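Local coordinates for protein 5-ketofructose reductase (Gluconobacter sp., PDB 7COK) that probably reduces 5-ketofructose with a nicotinamide cofactor, as a member of a novel class within the shikimate dehydrogenase family, at residues Gly12-Pro17 against Cys43-Ser48; Cys94-Glu99 against Glu261-Arg266; Ile139-Ala144 against Ala166-Lys171; Phe185-Gly190 against Gly214-Glu219; Ala207-Glu212 against Thr232-Asp237. All blocks are in the same frame, centred on the assembly; numbering follows the deposited sequence.

How the contacts relate
The five contacts illustrate how bonding follows location in a two-domain enzyme. Contact 1 and contact 2 both reach the same mixed sheet and touch each other where Gly12 O meets the ring of Trp263; both are buried, yet the first is a strand pair with a charged end and the second a helix laid on a strand. Contact 3, likewise buried, is purely apolar and joins two helices of the parallel-sheet domain. Contacts 4 and 5 lie toward the far end of that domain, the former at the surface and the latter partly buried. They touch through Phe185, Ser186, Leu187, Val211 and Glu212, and each has a water bridging its segments, loop to loop in contact 4 and loop to helix in contact 5.

Contact 1 of 5, residues Gly12-Pro17 against Cys43-Ser48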
# COMPACT_ATOMS: atom_id res chain seq x y z
N GLY A 12 4.71 5.31 -1.41
CA GLY A 12 5.54 4.14 -1.23
C GLY A 12 6.79 4.20 -2.06
O GLY A 12 7.26 5.30 -2.39
N SER A 13 7.30 3.02 -2.43
CA SER A 13 8.59 2.91 -3.10
C SER A 13 8.64 1.74 -4.06
O SER A 13 8.03 0.71 -3.81
CB SER A 13 9.69 2.75 -2.04
OG SER A 13 10.96 2.42 -2.59
N PHE A 14 9.36 1.94 -5.17
CA PHE A 14 9.64 0.87 -6.12
C PHE A 14 11.16 0.71 -6.16
O PHE A 14 11.91 1.66 -6.39
CB PHE A 14 9.14 1.24 -7.52
CG PHE A 14 7.69 1.60 -7.59
CD1 PHE A 14 6.72 0.95 -6.78
CD2 PHE A 14 7.25 2.55 -8.52
CE1 PHE A 14 5.37 1.28 -6.89
CE2 PHE A 14 5.89 2.88 -8.62
CZ PHE A 14 4.95 2.26 -7.81
N SER A 15 11.61 -0.52 -5.91
CA SER A 15 13.04 -0.83 -5.95
C SER A 15 13.19 -2.34 -5.92
O SER A 15 12.23 -3.05 -5.61
CB SER A 15 13.77 -0.21 -4.74
OG SER A 15 13.43 -0.86 -3.54
N THR A 16 14.38 -2.83 -6.25
CA THR A 16 14.71 -4.22 -5.99
C THR A 16 16.22 -4.37 -5.77
O THR A 16 16.99 -3.83 -6.57
CB THR A 16 14.18 -5.21 -7.07
OG1 THR A 16 14.34 -6.55 -6.61
CG2 THR A 16 14.86 -5.07 -8.44
N PRO A 17 16.64 -5.05 -4.69
CA PRO A 17 15.80 -5.57 -3.60
C PRO A 17 15.34 -4.44 -2.67
O PRO A 17 15.93 -3.37 -2.66
CB PRO A 17 16.76 -6.51 -2.86
CG PRO A 17 18.11 -5.94 -3.12
CD PRO A 17 18.06 -5.41 -4.52
N CYS A 43 7.60 -1.63 -2.05
CA CYS A 43 7.36 -2.67 -3.07
C CYS A 43 8.63 -3.14 -3.74
O CYS A 43 9.48 -2.34 -4.09
CB CYS A 43 6.44 -2.13 -4.16
SG CYS A 43 4.84 -1.53 -3.58
N ASP A 44 8.71 -4.46 -3.94
CA ASP A 44 9.81 -5.00 -4.68
C ASP A 44 9.39 -5.12 -6.13
O ASP A 44 8.61 -5.99 -6.50
CB ASP A 44 10.25 -6.33 -4.10
CG ASP A 44 11.65 -6.67 -4.46
OD1 ASP A 44 11.88 -6.95 -5.65
OD2 ASP A 44 12.53 -6.62 -3.59
N VAL A 45 9.91 -4.21 -6.95
CA VAL A 45 9.48 -4.08 -8.33
C VAL A 45 10.68 -4.38 -9.22
O VAL A 45 11.73 -3.74 -9.10
CB VAL A 45 8.96 -2.64 -8.62
CG1 VAL A 45 8.65 -2.47 -10.09
CG2 VAL A 45 7.71 -2.32 -7.81
N LYS A 46 10.53 -5.37 -10.10
CA LYS A 46 11.61 -5.74 -11.01
C LYS A 46 11.68 -4.75 -12.19
O LYS A 46 10.73 -4.00 -12.47
CB LYS A 46 11.45 -7.19 -11.49
CG LYS A 46 11.32 -8.24 -10.36
CD LYS A 46 12.42 -8.09 -9.30
CE LYS A 46 12.32 -9.13 -8.18
NZ LYS A 46 11.11 -9.04 -7.28
N ALA A 47 12.81 -4.72 -12.90
CA ALA A 47 12.94 -3.77 -14.04
C ALA A 47 11.81 -3.95 -15.05
O ALA A 47 11.29 -2.95 -15.56
CB ALA A 47 14.29 -3.88 -14.73
N SER A 48 11.42 -5.20 -15.32
CA SER A 48 10.34 -5.45 -16.27
C SER A 48 8.95 -5.05 -15.74
O SER A 48 7.98 -5.06 -16.50
CB SER A 48 10.32 -6.91 -16.73
OG SER A 48 10.12 -7.77 -15.63
O HOH W 1 10.81 -0.34 -2.77
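Phe14 pairs with Cys43 and Ser15 with Asp44 in parallel register, a worked case of neighbouring strands joined by a beta-alpha-beta crossover. Cys43 N donates to Ser13 O (3.0 Å) and Val45 N to Ser15 O (2.9 Å), while the bond from Ser15 N to Cys43 O is weak. A water accepts from the hydroxyls of Ser13 and Ser15 and donates to Cys43 O. On the other face, Phe14 CB lies against Val45 CG2 (3.8 Å), CG stays near the same methyl, and CD1 touches it at 3.6 Å while Cys43 CB sits at the ring edge; the ring then continues onto Phe65 and helix 50-59. Thr16 turns OG1 anti to its own nitrogen (chi1 -169°), which delivers the hydroxyl to Asp44 OD1 at 2.7 Å, on the syn side of the carboxylate. Lys46, its chain bent at chi2 and chi4, brings NZ to the same oxygen (2.8 Å) from the opposite face of the carboxylate plane. NZ also forms a salt bridge with Glu61 of the second subunit. A hydroxyl and an ammonium group both grip OD1, which would favour the ionised form of Asp44, and the strand end is thereby coupled to the dimer interface.

Contact 2 of 5, residues Cys94-Glu99 against Glu261-Arg266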
# COMPACT_ATOMS: atom_id res chain seq x y z
N CYS A 94 12.12 10.63 -6.57
CA CYS A 94 10.91 11.06 -5.87
C CYS A 94 9.92 11.56 -6.90
O CYS A 94 10.18 12.56 -7.60
CB CYS A 94 11.27 12.17 -4.91
SG CYS A 94 9.84 12.85 -3.98
N VAL A 95 8.80 10.87 -6.99
CA VAL A 95 7.75 11.19 -7.96
C VAL A 95 6.52 11.66 -7.23
O VAL A 95 6.07 11.01 -6.30
CB VAL A 95 7.42 9.97 -8.88
CG1 VAL A 95 6.26 10.30 -9.85
CG2 VAL A 95 8.66 9.53 -9.65
N ALA A 96 5.97 12.79 -7.65
CA ALA A 96 4.68 13.25 -7.16
C ALA A 96 3.64 12.94 -8.21
O ALA A 96 3.93 13.02 -9.41
CB ALA A 96 4.70 14.75 -6.92
N ILE A 97 2.44 12.56 -7.75
CA ILE A 97 1.27 12.34 -8.58
C ILE A 97 0.27 13.45 -8.24
O ILE A 97 -0.28 13.50 -7.12
CB ILE A 97 0.65 10.93 -8.43
CG1 ILE A 97 1.73 9.84 -8.50
CG2 ILE A 97 -0.43 10.72 -9.49
CD1 ILE A 97 1.24 8.40 -8.36
N ARG A 98 0.07 14.34 -9.21
CA ARG A 98 -0.82 15.48 -9.04
C ARG A 98 -1.84 15.47 -10.16
O ARG A 98 -1.49 15.67 -11.33
CB ARG A 98 -0.05 16.80 -9.02
N GLU A 99 -3.09 15.17 -9.79
CA GLU A 99 -4.22 15.03 -10.71
C GLU A 99 -3.88 14.12 -11.92
O GLU A 99 -4.09 14.48 -13.08
CB GLU A 99 -4.77 16.41 -11.14
CG GLU A 99 -4.94 17.41 -10.00
CD GLU A 99 -5.62 18.71 -10.44
OE1 GLU A 99 -5.18 19.33 -11.42
OE2 GLU A 99 -6.60 19.11 -9.77
N GLU A 261 7.05 16.65 1.96
CA GLU A 261 6.63 18.01 1.59
C GLU A 261 6.15 18.08 0.15
O GLU A 261 5.11 18.67 -0.12
CB GLU A 261 7.71 19.05 1.87
CG GLU A 261 7.94 19.34 3.34
CD GLU A 261 9.15 20.24 3.58
OE1 GLU A 261 10.04 20.37 2.70
OE2 GLU A 261 9.21 20.82 4.68
N ILE A 262 6.89 17.45 -0.76
CA ILE A 262 6.52 17.40 -2.19
C ILE A 262 5.20 16.66 -2.36
O ILE A 262 4.34 17.10 -3.11
CB ILE A 262 7.65 16.79 -3.05
CG1 ILE A 262 8.84 17.77 -3.12
CG2 ILE A 262 7.18 16.45 -4.47
CD1 ILE A 262 10.14 17.19 -3.66
N TRP A 263 5.05 15.53 -1.69
CA TRP A 263 3.86 14.69 -1.86
C TRP A 263 2.59 15.23 -1.24
O TRP A 263 1.49 15.10 -1.84
CB TRP A 263 4.11 13.31 -1.25
CG TRP A 263 5.17 12.51 -1.93
CD1 TRP A 263 5.63 12.65 -3.21
CD2 TRP A 263 5.83 11.37 -1.39
NE1 TRP A 263 6.58 11.69 -3.47
CE2 TRP A 263 6.71 10.88 -2.37
CE3 TRP A 263 5.78 10.73 -0.14
CZ2 TRP A 263 7.54 9.77 -2.15
CZ3 TRP A 263 6.58 9.64 0.08
CH2 TRP A 263 7.46 9.16 -0.93
N LEU A 264 2.71 15.79 -0.04
CA LEU A 264 1.53 16.01 0.80
C LEU A 264 1.41 17.38 1.40
O LEU A 264 0.43 17.67 2.10
CB LEU A 264 1.50 14.99 1.94
CG LEU A 264 1.03 13.60 1.52
CD1 LEU A 264 1.33 12.63 2.64
CD2 LEU A 264 -0.45 13.63 1.16
N GLY A 265 2.41 18.23 1.18
CA GLY A 265 2.41 19.58 1.74
C GLY A 265 2.49 19.65 3.26
O GLY A 265 2.03 20.62 3.83
N ARG A 266 3.04 18.61 3.88
CA ARG A 266 3.28 18.56 5.33
C ARG A 266 4.77 18.40 5.59
O ARG A 266 5.45 17.68 4.82
CB ARG A 266 2.56 17.38 6.00
CG ARG A 266 1.19 17.68 6.54
CD ARG A 266 0.18 17.07 5.60
NE ARG A 266 -1.17 17.51 5.93
CZ ARG A 266 -2.13 17.68 5.04
NH1 ARG A 266 -1.91 17.47 3.73
NH2 ARG A 266 -3.32 18.08 5.47
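Strand 94-98 runs against the C-terminal end of helix 248-264, the backbones drawing nearest at Ala96 and Trp263, whose CA atoms are 5.6 Å apart. The indole carries most of the meeting. With CG beside the backbone nitrogen (chi1 -65°), Trp263 turns its five-membered ring to the strand, where NE1 makes a weak hydrogen bond to Val95 O at 3.0 Å, bent to 121° at the hydrogen. Cys94 SG approaches the same NE1 at 3.5 Å and sits 4.3 Å from the centroid of the five-membered ring, an oblique sulfur-aromatic contact. Nearby, CD1 of the indole lies 4.1 Å from Ala96 CA. One residue earlier, Ile262 packs its CG2 branch on Ala96 CB (3.9 Å), and its CD1 comes more loosely to Cys94 SG. Small strand residues thus receive large helix residues, and the indole nitrogen finds a partner, though a poorly aligned one, in a buried setting. Around this core, the strand is bonded on one flank to strand 64-67 and on the other to strand 101-105. Trp263 reaches on to Asn66 and Thr11, and Ile262 to His105, so the helix spans several strands of the mixed sheet.

Contact 3 of 5, residues Ile139-Ala144 against Ala166-Lys171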
# COMPACT_ATOMS: atom_id res chain seq x y z
N ILE A 139 24.74 15.75 -5.30
CA ILE A 139 25.24 16.76 -4.35
C ILE A 139 25.92 17.91 -5.12
O ILE A 139 25.66 19.07 -4.85
CB ILE A 139 26.17 16.14 -3.27
CG1 ILE A 139 25.30 15.36 -2.29
CG2 ILE A 139 26.93 17.21 -2.50
CD1 ILE A 139 26.09 14.39 -1.43
N ALA A 140 26.77 17.57 -6.09
CA ALA A 140 27.44 18.59 -6.91
C ALA A 140 26.43 19.48 -7.65
O ALA A 140 26.53 20.71 -7.62
CB ALA A 140 28.43 17.95 -7.86
N VAL A 141 25.41 18.86 -8.26
CA VAL A 141 24.39 19.64 -8.97
C VAL A 141 23.64 20.55 -8.01
O VAL A 141 23.45 21.72 -8.32
CB VAL A 141 23.43 18.74 -9.77
CG1 VAL A 141 22.22 19.54 -10.32
CG2 VAL A 141 24.18 18.12 -10.94
N GLU A 142 23.18 20.01 -6.87
CA GLU A 142 22.39 20.83 -5.94
C GLU A 142 23.20 22.01 -5.39
O GLU A 142 22.69 23.13 -5.26
CB GLU A 142 21.81 20.00 -4.80
CG GLU A 142 20.79 18.93 -5.22
CD GLU A 142 19.50 19.43 -5.86
OE1 GLU A 142 19.22 20.64 -5.91
OE2 GLU A 142 18.72 18.58 -6.32
N LEU A 143 24.46 21.80 -5.10
CA LEU A 143 25.33 22.88 -4.64
C LEU A 143 25.52 23.95 -5.72
O LEU A 143 25.46 25.15 -5.42
CB LEU A 143 26.68 22.30 -4.23
CG LEU A 143 26.83 21.70 -2.84
CD1 LEU A 143 28.06 20.83 -2.87
CD2 LEU A 143 27.02 22.80 -1.81
N ALA A 144 25.75 23.50 -6.96
CA ALA A 144 25.91 24.40 -8.09
C ALA A 144 24.66 25.23 -8.33
O ALA A 144 24.76 26.44 -8.46
CB ALA A 144 26.27 23.61 -9.34
N ALA A 166 32.60 18.32 -15.62
CA ALA A 166 32.14 18.76 -16.94
C ALA A 166 30.66 19.15 -16.87
O ALA A 166 30.27 20.17 -17.40
CB ALA A 166 32.37 17.69 -17.99
N LEU A 167 29.86 18.34 -16.17
CA LEU A 167 28.45 18.66 -15.96
C LEU A 167 28.28 20.02 -15.28
O LEU A 167 27.45 20.82 -15.70
CB LEU A 167 27.77 17.56 -15.13
CG LEU A 167 26.29 17.73 -14.76
CD1 LEU A 167 25.37 17.67 -15.97
CD2 LEU A 167 25.94 16.63 -13.75
N ILE A 168 29.07 20.27 -14.25
CA ILE A 168 28.98 21.51 -13.51
C ILE A 168 29.35 22.71 -14.39
O ILE A 168 28.59 23.67 -14.47
CB ILE A 168 29.78 21.43 -12.18
CG1 ILE A 168 29.25 20.31 -11.25
CG2 ILE A 168 29.84 22.78 -11.48
CD1 ILE A 168 27.74 20.28 -11.03
N ASN A 169 30.48 22.62 -15.09
CA ASN A 169 30.92 23.71 -15.97
C ASN A 169 29.97 23.97 -17.12
O ASN A 169 29.72 25.13 -17.46
CB ASN A 169 32.31 23.41 -16.52
CG ASN A 169 33.38 23.44 -15.45
OD1 ASN A 169 33.39 24.33 -14.60
ND2 ASN A 169 34.27 22.46 -15.48
N ASP A 170 29.42 22.90 -17.69
CA ASP A 170 28.57 22.99 -18.89
C ASP A 170 27.15 23.42 -18.62
O ASP A 170 26.51 24.04 -19.49
CB ASP A 170 28.53 21.65 -19.62
CG ASP A 170 29.87 21.23 -20.17
OD1 ASP A 170 30.78 22.08 -20.23
OD2 ASP A 170 30.00 20.04 -20.54
N LYS A 171 26.64 23.09 -17.44
CA LYS A 171 25.23 23.28 -17.15
C LYS A 171 24.91 24.21 -15.98
O LYS A 171 23.74 24.42 -15.68
CB LYS A 171 24.52 21.93 -16.96
CG LYS A 171 24.51 21.01 -18.18
CD LYS A 171 23.98 21.68 -19.44
CE LYS A 171 22.52 22.13 -19.31
NZ LYS A 171 22.22 23.12 -20.38
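Ile168 meets Ala140, Val141 and Ala144 in a contact that exemplifies a large side chain lodging between small ones on the facing helix. The axes of segments 139-144 and 166-171 approach to 10.1 Å and run nearly parallel, with a signed crossing angle of -28°.

The apolar pairs come first. Ile168 CD1 is the atom that fills the interface: it rests between Ala140 CB and Ala144 CB, 4.0 Å from each, two alanines a single helical turn apart. Val141 CG2 lies on a third side at 4.2 Å. The isoleucine gets there with CG1 beside its own nitrogen (chi1 -60°) and a further bend at chi2 (-49°), which carries the terminal methyl forward to the facing helix. A second pair lies alongside: Leu167 CD2 and Val141 CG2 meet methyl to methyl at 3.6 Å, their side chains crossing at about a right angle.

The only approaches to polar atoms are of methyl to main chain. Ile168 CD1 stands 3.6 Å from Ala140 O, a carbonyl already used within its helix by Ala144 N at 3.0 Å, and 3.9 Å from Val141 N. The fit therefore rests on shape rather than on polar bonds, the methyl seating against the main chain of Ala140 and Val141 beside the alanine methyls.

Both helices belong to the Rossmann-type domain, on the same side of its parallel sheet and joined through strand 150-155. Ala140 also reaches Ile129 of strand 126-130, Val141 packs on Leu88 and Ile89 of helix 84-89, and Ala144 and Ile168 share Ala174 in the loop that leads to strand 175-180.

Contact 4 of 5, residues Phe185-Gly190 against Gly214-Glu219; sequences FSLPTG and GSLTKE
Leu187 spreads its side chain over Ser215 and Leu216, its CB and CD1 lying 3.4 Å and 3.5 Å from Ser215 OG while CD2 reaches past to Leu216. The two leucines meet methyl to methyl, CD2 against CD2 at 3.5 Å, which is tighter than usual van der Waals contact, and both side chains also rest on Leu194 of strand 193-196. The CB of Leu216 points away from the other loop, but the end of its chain comes back to make this touch.

One direct hydrogen bond crosses between the loops. Leu187 N donates to Ser215 OG at 2.9 Å, with 153° at the hydrogen. Ser215 holds its hydroxyl between its own nitrogen and carbonyl carbon (chi1 71°), and this brings OG within reach of the Leu187 amide. The same oxygen is also hydrogen-bonded to Glu212 O, so OG links the amide of the 185-190 loop to a carbonyl three residues back in its own loop. Beside it, a water donates to Leu187 O at 2.8 Å and to Ser215 O at 2.7 Å, bridging two carbonyls that could not bond one another directly. Ser186 OG, close by, bonds instead to Glu212 OE1.

As an example of two irregular loops held without strand pairing, the contact shows a division of labour: one hydroxyl and one water satisfy main-chain groups at the surface, while the leucine pair makes the apolar contact and packs on strand 193-196.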
# COMPACT_ATOMS: atom_id res chain seq x y z
N PHE A 185 44.36 12.91 0.57
CA PHE A 185 44.00 14.11 -0.17
C PHE A 185 44.14 15.34 0.70
O PHE A 185 43.62 15.42 1.82
CB PHE A 185 42.60 14.05 -0.81
CG PHE A 185 42.29 15.25 -1.66
CD1 PHE A 185 42.93 15.44 -2.90
CD2 PHE A 185 41.40 16.23 -1.20
CE1 PHE A 185 42.66 16.57 -3.67
CE2 PHE A 185 41.12 17.35 -1.97
CZ PHE A 185 41.76 17.53 -3.20
N SER A 186 44.89 16.30 0.17
CA SER A 186 45.12 17.55 0.85
C SER A 186 44.14 18.58 0.29
O SER A 186 44.21 18.92 -0.87
CB SER A 186 46.55 18.00 0.63
OG SER A 186 47.44 16.95 0.97
N LEU A 187 43.25 19.07 1.15
CA LEU A 187 42.32 20.12 0.75
C LEU A 187 43.01 21.38 0.23
O LEU A 187 43.88 21.92 0.93
CB LEU A 187 41.42 20.47 1.91
CG LEU A 187 40.23 19.56 2.21
CD1 LEU A 187 40.55 18.08 2.47
CD2 LEU A 187 39.53 20.16 3.42
N PRO A 188 42.65 21.84 -1.00
CA PRO A 188 43.26 23.11 -1.44
C PRO A 188 42.90 24.21 -0.48
O PRO A 188 41.82 24.19 0.13
CB PRO A 188 42.63 23.37 -2.82
CG PRO A 188 41.49 22.44 -2.94
CD PRO A 188 41.70 21.30 -2.00
N THR A 189 43.81 25.16 -0.33
CA THR A 189 43.57 26.31 0.51
C THR A 189 42.24 27.00 0.12
O THR A 189 41.86 27.01 -1.05
CB THR A 189 44.79 27.26 0.52
OG1 THR A 189 44.71 28.09 1.67
CG2 THR A 189 44.91 28.08 -0.75
N GLY A 190 41.55 27.53 1.12
CA GLY A 190 40.25 28.16 0.92
C GLY A 190 39.05 27.25 0.74
O GLY A 190 38.01 27.71 0.31
N GLY A 214 44.88 17.20 8.61
CA GLY A 214 45.54 18.48 8.96
C GLY A 214 45.40 19.59 7.92
O GLY A 214 45.82 20.73 8.16
N SER A 215 44.82 19.28 6.76
CA SER A 215 44.60 20.28 5.72
C SER A 215 43.29 21.03 5.96
O SER A 215 43.03 22.05 5.31
CB SER A 215 44.69 19.67 4.30
OG SER A 215 43.59 18.83 4.01
N LEU A 216 42.50 20.52 6.90
CA LEU A 216 41.26 21.19 7.32
C LEU A 216 41.57 22.35 8.22
O LEU A 216 42.45 22.25 9.08
CB LEU A 216 40.37 20.22 8.09
CG LEU A 216 39.54 19.14 7.38
CD1 LEU A 216 39.01 18.16 8.41
CD2 LEU A 216 38.37 19.77 6.66
N THR A 217 40.85 23.46 8.03
CA THR A 217 40.79 24.51 9.05
C THR A 217 39.61 24.19 9.98
O THR A 217 38.70 23.41 9.62
CB THR A 217 40.65 25.94 8.45
OG1 THR A 217 39.32 26.15 7.96
CG2 THR A 217 41.66 26.20 7.33
N LYS A 218 39.61 24.79 11.16
CA LYS A 218 38.50 24.65 12.10
C LYS A 218 37.19 25.25 11.57
O LYS A 218 36.10 24.92 12.09
CB LYS A 218 38.83 25.32 13.44
CG LYS A 218 39.84 24.57 14.29
CD LYS A 218 40.19 25.41 15.51
CE LYS A 218 40.48 24.54 16.71
NZ LYS A 218 40.51 25.35 17.96
N GLU A 219 37.30 26.11 10.57
CA GLU A 219 36.18 26.76 9.89
C GLU A 219 35.51 25.89 8.83
O GLU A 219 34.38 26.18 8.38
CB GLU A 219 36.65 28.03 9.21
CG GLU A 219 36.84 29.23 10.12
CD GLU A 219 36.97 30.51 9.32
OE1 GLU A 219 35.96 30.96 8.74
OE2 GLU A 219 38.09 31.07 9.27
O HOH W 2 43.84 23.60 3.21

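Contact 5 of 5, residues Ala207-Glu212 against Thr232-Asp237; sequences AAPPVE and TRFLKD
Ala207 starts the contact through its carbonyl, whose oxygen lies 3.7 Å from Arg233 CB and accepts a bond from a water at 2.6 Å. That water in turn accepts from Phe234 N, 3.0 Å away, so it links the loop to an amide in the first turn of helix 233-240. Ala208 follows, pointing its methyl at the helix. CB lies 3.8 Å from Arg233 CD and comes over one face of the guanidinium, while it also faces Phe234 CB at 4.4 Å. Arg233 sets CG opposite its backbone N (chi1 177°), runs extended on to NE and lies along the loop, where NH1 bonds to Asn206 O; its salt bridge to Asp237, from NE to OD2, is long. Pro209 is next: its CG stands 4.0 Å above the Phe234 ring, displaced toward the rim, and its CD packs on Phe234 CB. After Pro210, Val211 turns back inward and brings CG2 to Phe234 CE1 at 4.2 Å, an oblique approach. The phenyl ring is thus met by Pro209 and Val211, the residues before and after Pro210, an instance of a proline-rich loop packing against the first turn of a helix.

That turn is capped by Thr232, whose OG1 accepts from Leu235 N and bonds to Asp224 as well. Phe234 continues onto Val222 and Asp224 of strand 221-224 and onto Leu194 and Asn196 of strand 193-196, placing the ring between the loop and the parallel sheet.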
# COMPACT_ATOMS: atom_id res chain seq x y z
N ALA A 207 37.03 2.70 9.78
CA ALA A 207 37.47 3.03 8.43
C ALA A 207 37.15 4.49 8.12
O ALA A 207 36.09 4.99 8.49
CB ALA A 207 36.82 2.12 7.42
N ALA A 208 38.08 5.17 7.46
CA ALA A 208 37.85 6.55 7.01
C ALA A 208 38.47 6.75 5.63
O ALA A 208 39.50 6.13 5.30
CB ALA A 208 38.42 7.55 8.02
N PRO A 209 37.86 7.61 4.79
CA PRO A 209 38.51 7.91 3.51
C PRO A 209 39.87 8.57 3.71
O PRO A 209 40.03 9.32 4.70
CB PRO A 209 37.56 8.92 2.85
CG PRO A 209 36.74 9.50 3.96
CD PRO A 209 36.62 8.41 4.99
N PRO A 210 40.85 8.31 2.81
CA PRO A 210 42.21 8.84 2.97
C PRO A 210 42.29 10.33 2.68
O PRO A 210 42.43 10.76 1.53
CB PRO A 210 43.06 7.99 2.01
CG PRO A 210 42.09 7.49 1.00
CD PRO A 210 40.76 7.36 1.68
N VAL A 211 42.20 11.11 3.76
CA VAL A 211 42.25 12.57 3.71
C VAL A 211 43.31 13.00 4.69
O VAL A 211 43.38 12.47 5.81
CB VAL A 211 40.91 13.18 4.16
CG1 VAL A 211 40.96 14.71 4.16
CG2 VAL A 211 39.78 12.70 3.27
N GLU A 212 44.14 13.96 4.28
CA GLU A 212 45.05 14.62 5.19
C GLU A 212 44.22 15.56 6.06
O GLU A 212 43.84 16.68 5.66
CB GLU A 212 46.12 15.38 4.42
CG GLU A 212 47.11 16.08 5.33
CD GLU A 212 48.16 16.80 4.53
OE1 GLU A 212 47.78 17.69 3.75
OE2 GLU A 212 49.36 16.47 4.69
N THR A 232 30.68 8.72 11.93
CA THR A 232 31.76 7.98 11.29
C THR A 232 33.11 8.41 11.88
O THR A 232 33.20 9.47 12.52
CB THR A 232 31.78 8.24 9.76
OG1 THR A 232 31.90 9.66 9.51
CG2 THR A 232 30.50 7.71 9.12
N ARG A 233 34.13 7.58 11.69
CA ARG A 233 35.50 7.96 12.06
C ARG A 233 35.89 9.32 11.47
O ARG A 233 36.43 10.16 12.18
CB ARG A 233 36.50 6.87 11.65
CG ARG A 233 37.95 7.19 11.91
CD ARG A 233 38.86 6.06 11.48
NE ARG A 233 40.26 6.48 11.41
CZ ARG A 233 41.18 5.96 10.60
NH1 ARG A 233 40.88 4.97 9.76
NH2 ARG A 233 42.42 6.44 10.62
N PHE A 234 35.62 9.51 10.18
CA PHE A 234 35.83 10.76 9.47
C PHE A 234 35.21 11.95 10.20
O PHE A 234 35.91 12.91 10.49
CB PHE A 234 35.28 10.58 8.05
CG PHE A 234 35.37 11.79 7.19
CD1 PHE A 234 36.61 12.32 6.82
CD2 PHE A 234 34.21 12.38 6.70
CE1 PHE A 234 36.67 13.43 5.99
CE2 PHE A 234 34.27 13.50 5.87
CZ PHE A 234 35.52 14.02 5.50
N LEU A 235 33.92 11.86 10.54
CA LEU A 235 33.29 12.95 11.30
C LEU A 235 33.82 13.12 12.72
O LEU A 235 33.94 14.27 13.18
CB LEU A 235 31.78 12.81 11.31
CG LEU A 235 31.11 12.99 9.93
CD1 LEU A 235 29.61 13.01 10.17
CD2 LEU A 235 31.53 14.22 9.13
N LYS A 236 34.15 12.01 13.38
CA LYS A 236 34.69 12.09 14.75
C LYS A 236 36.05 12.76 14.76
O LYS A 236 36.31 13.62 15.61
CB LYS A 236 34.76 10.71 15.40
CG LYS A 236 33.40 10.18 15.79
CD LYS A 236 33.48 8.75 16.26
CE LYS A 236 32.23 8.39 17.03
NZ LYS A 236 32.34 7.04 17.63
N ASP A 237 36.89 12.42 13.77
CA ASP A 237 38.18 13.07 13.57
C ASP A 237 38.03 14.56 13.28
O ASP A 237 38.74 15.37 13.88
CB ASP A 237 38.99 12.39 12.46
CG ASP A 237 39.38 10.94 12.79
OD1 ASP A 237 39.44 10.57 13.98
OD2 ASP A 237 39.63 10.18 11.83
O HOH W 3 34.74 7.24 8.45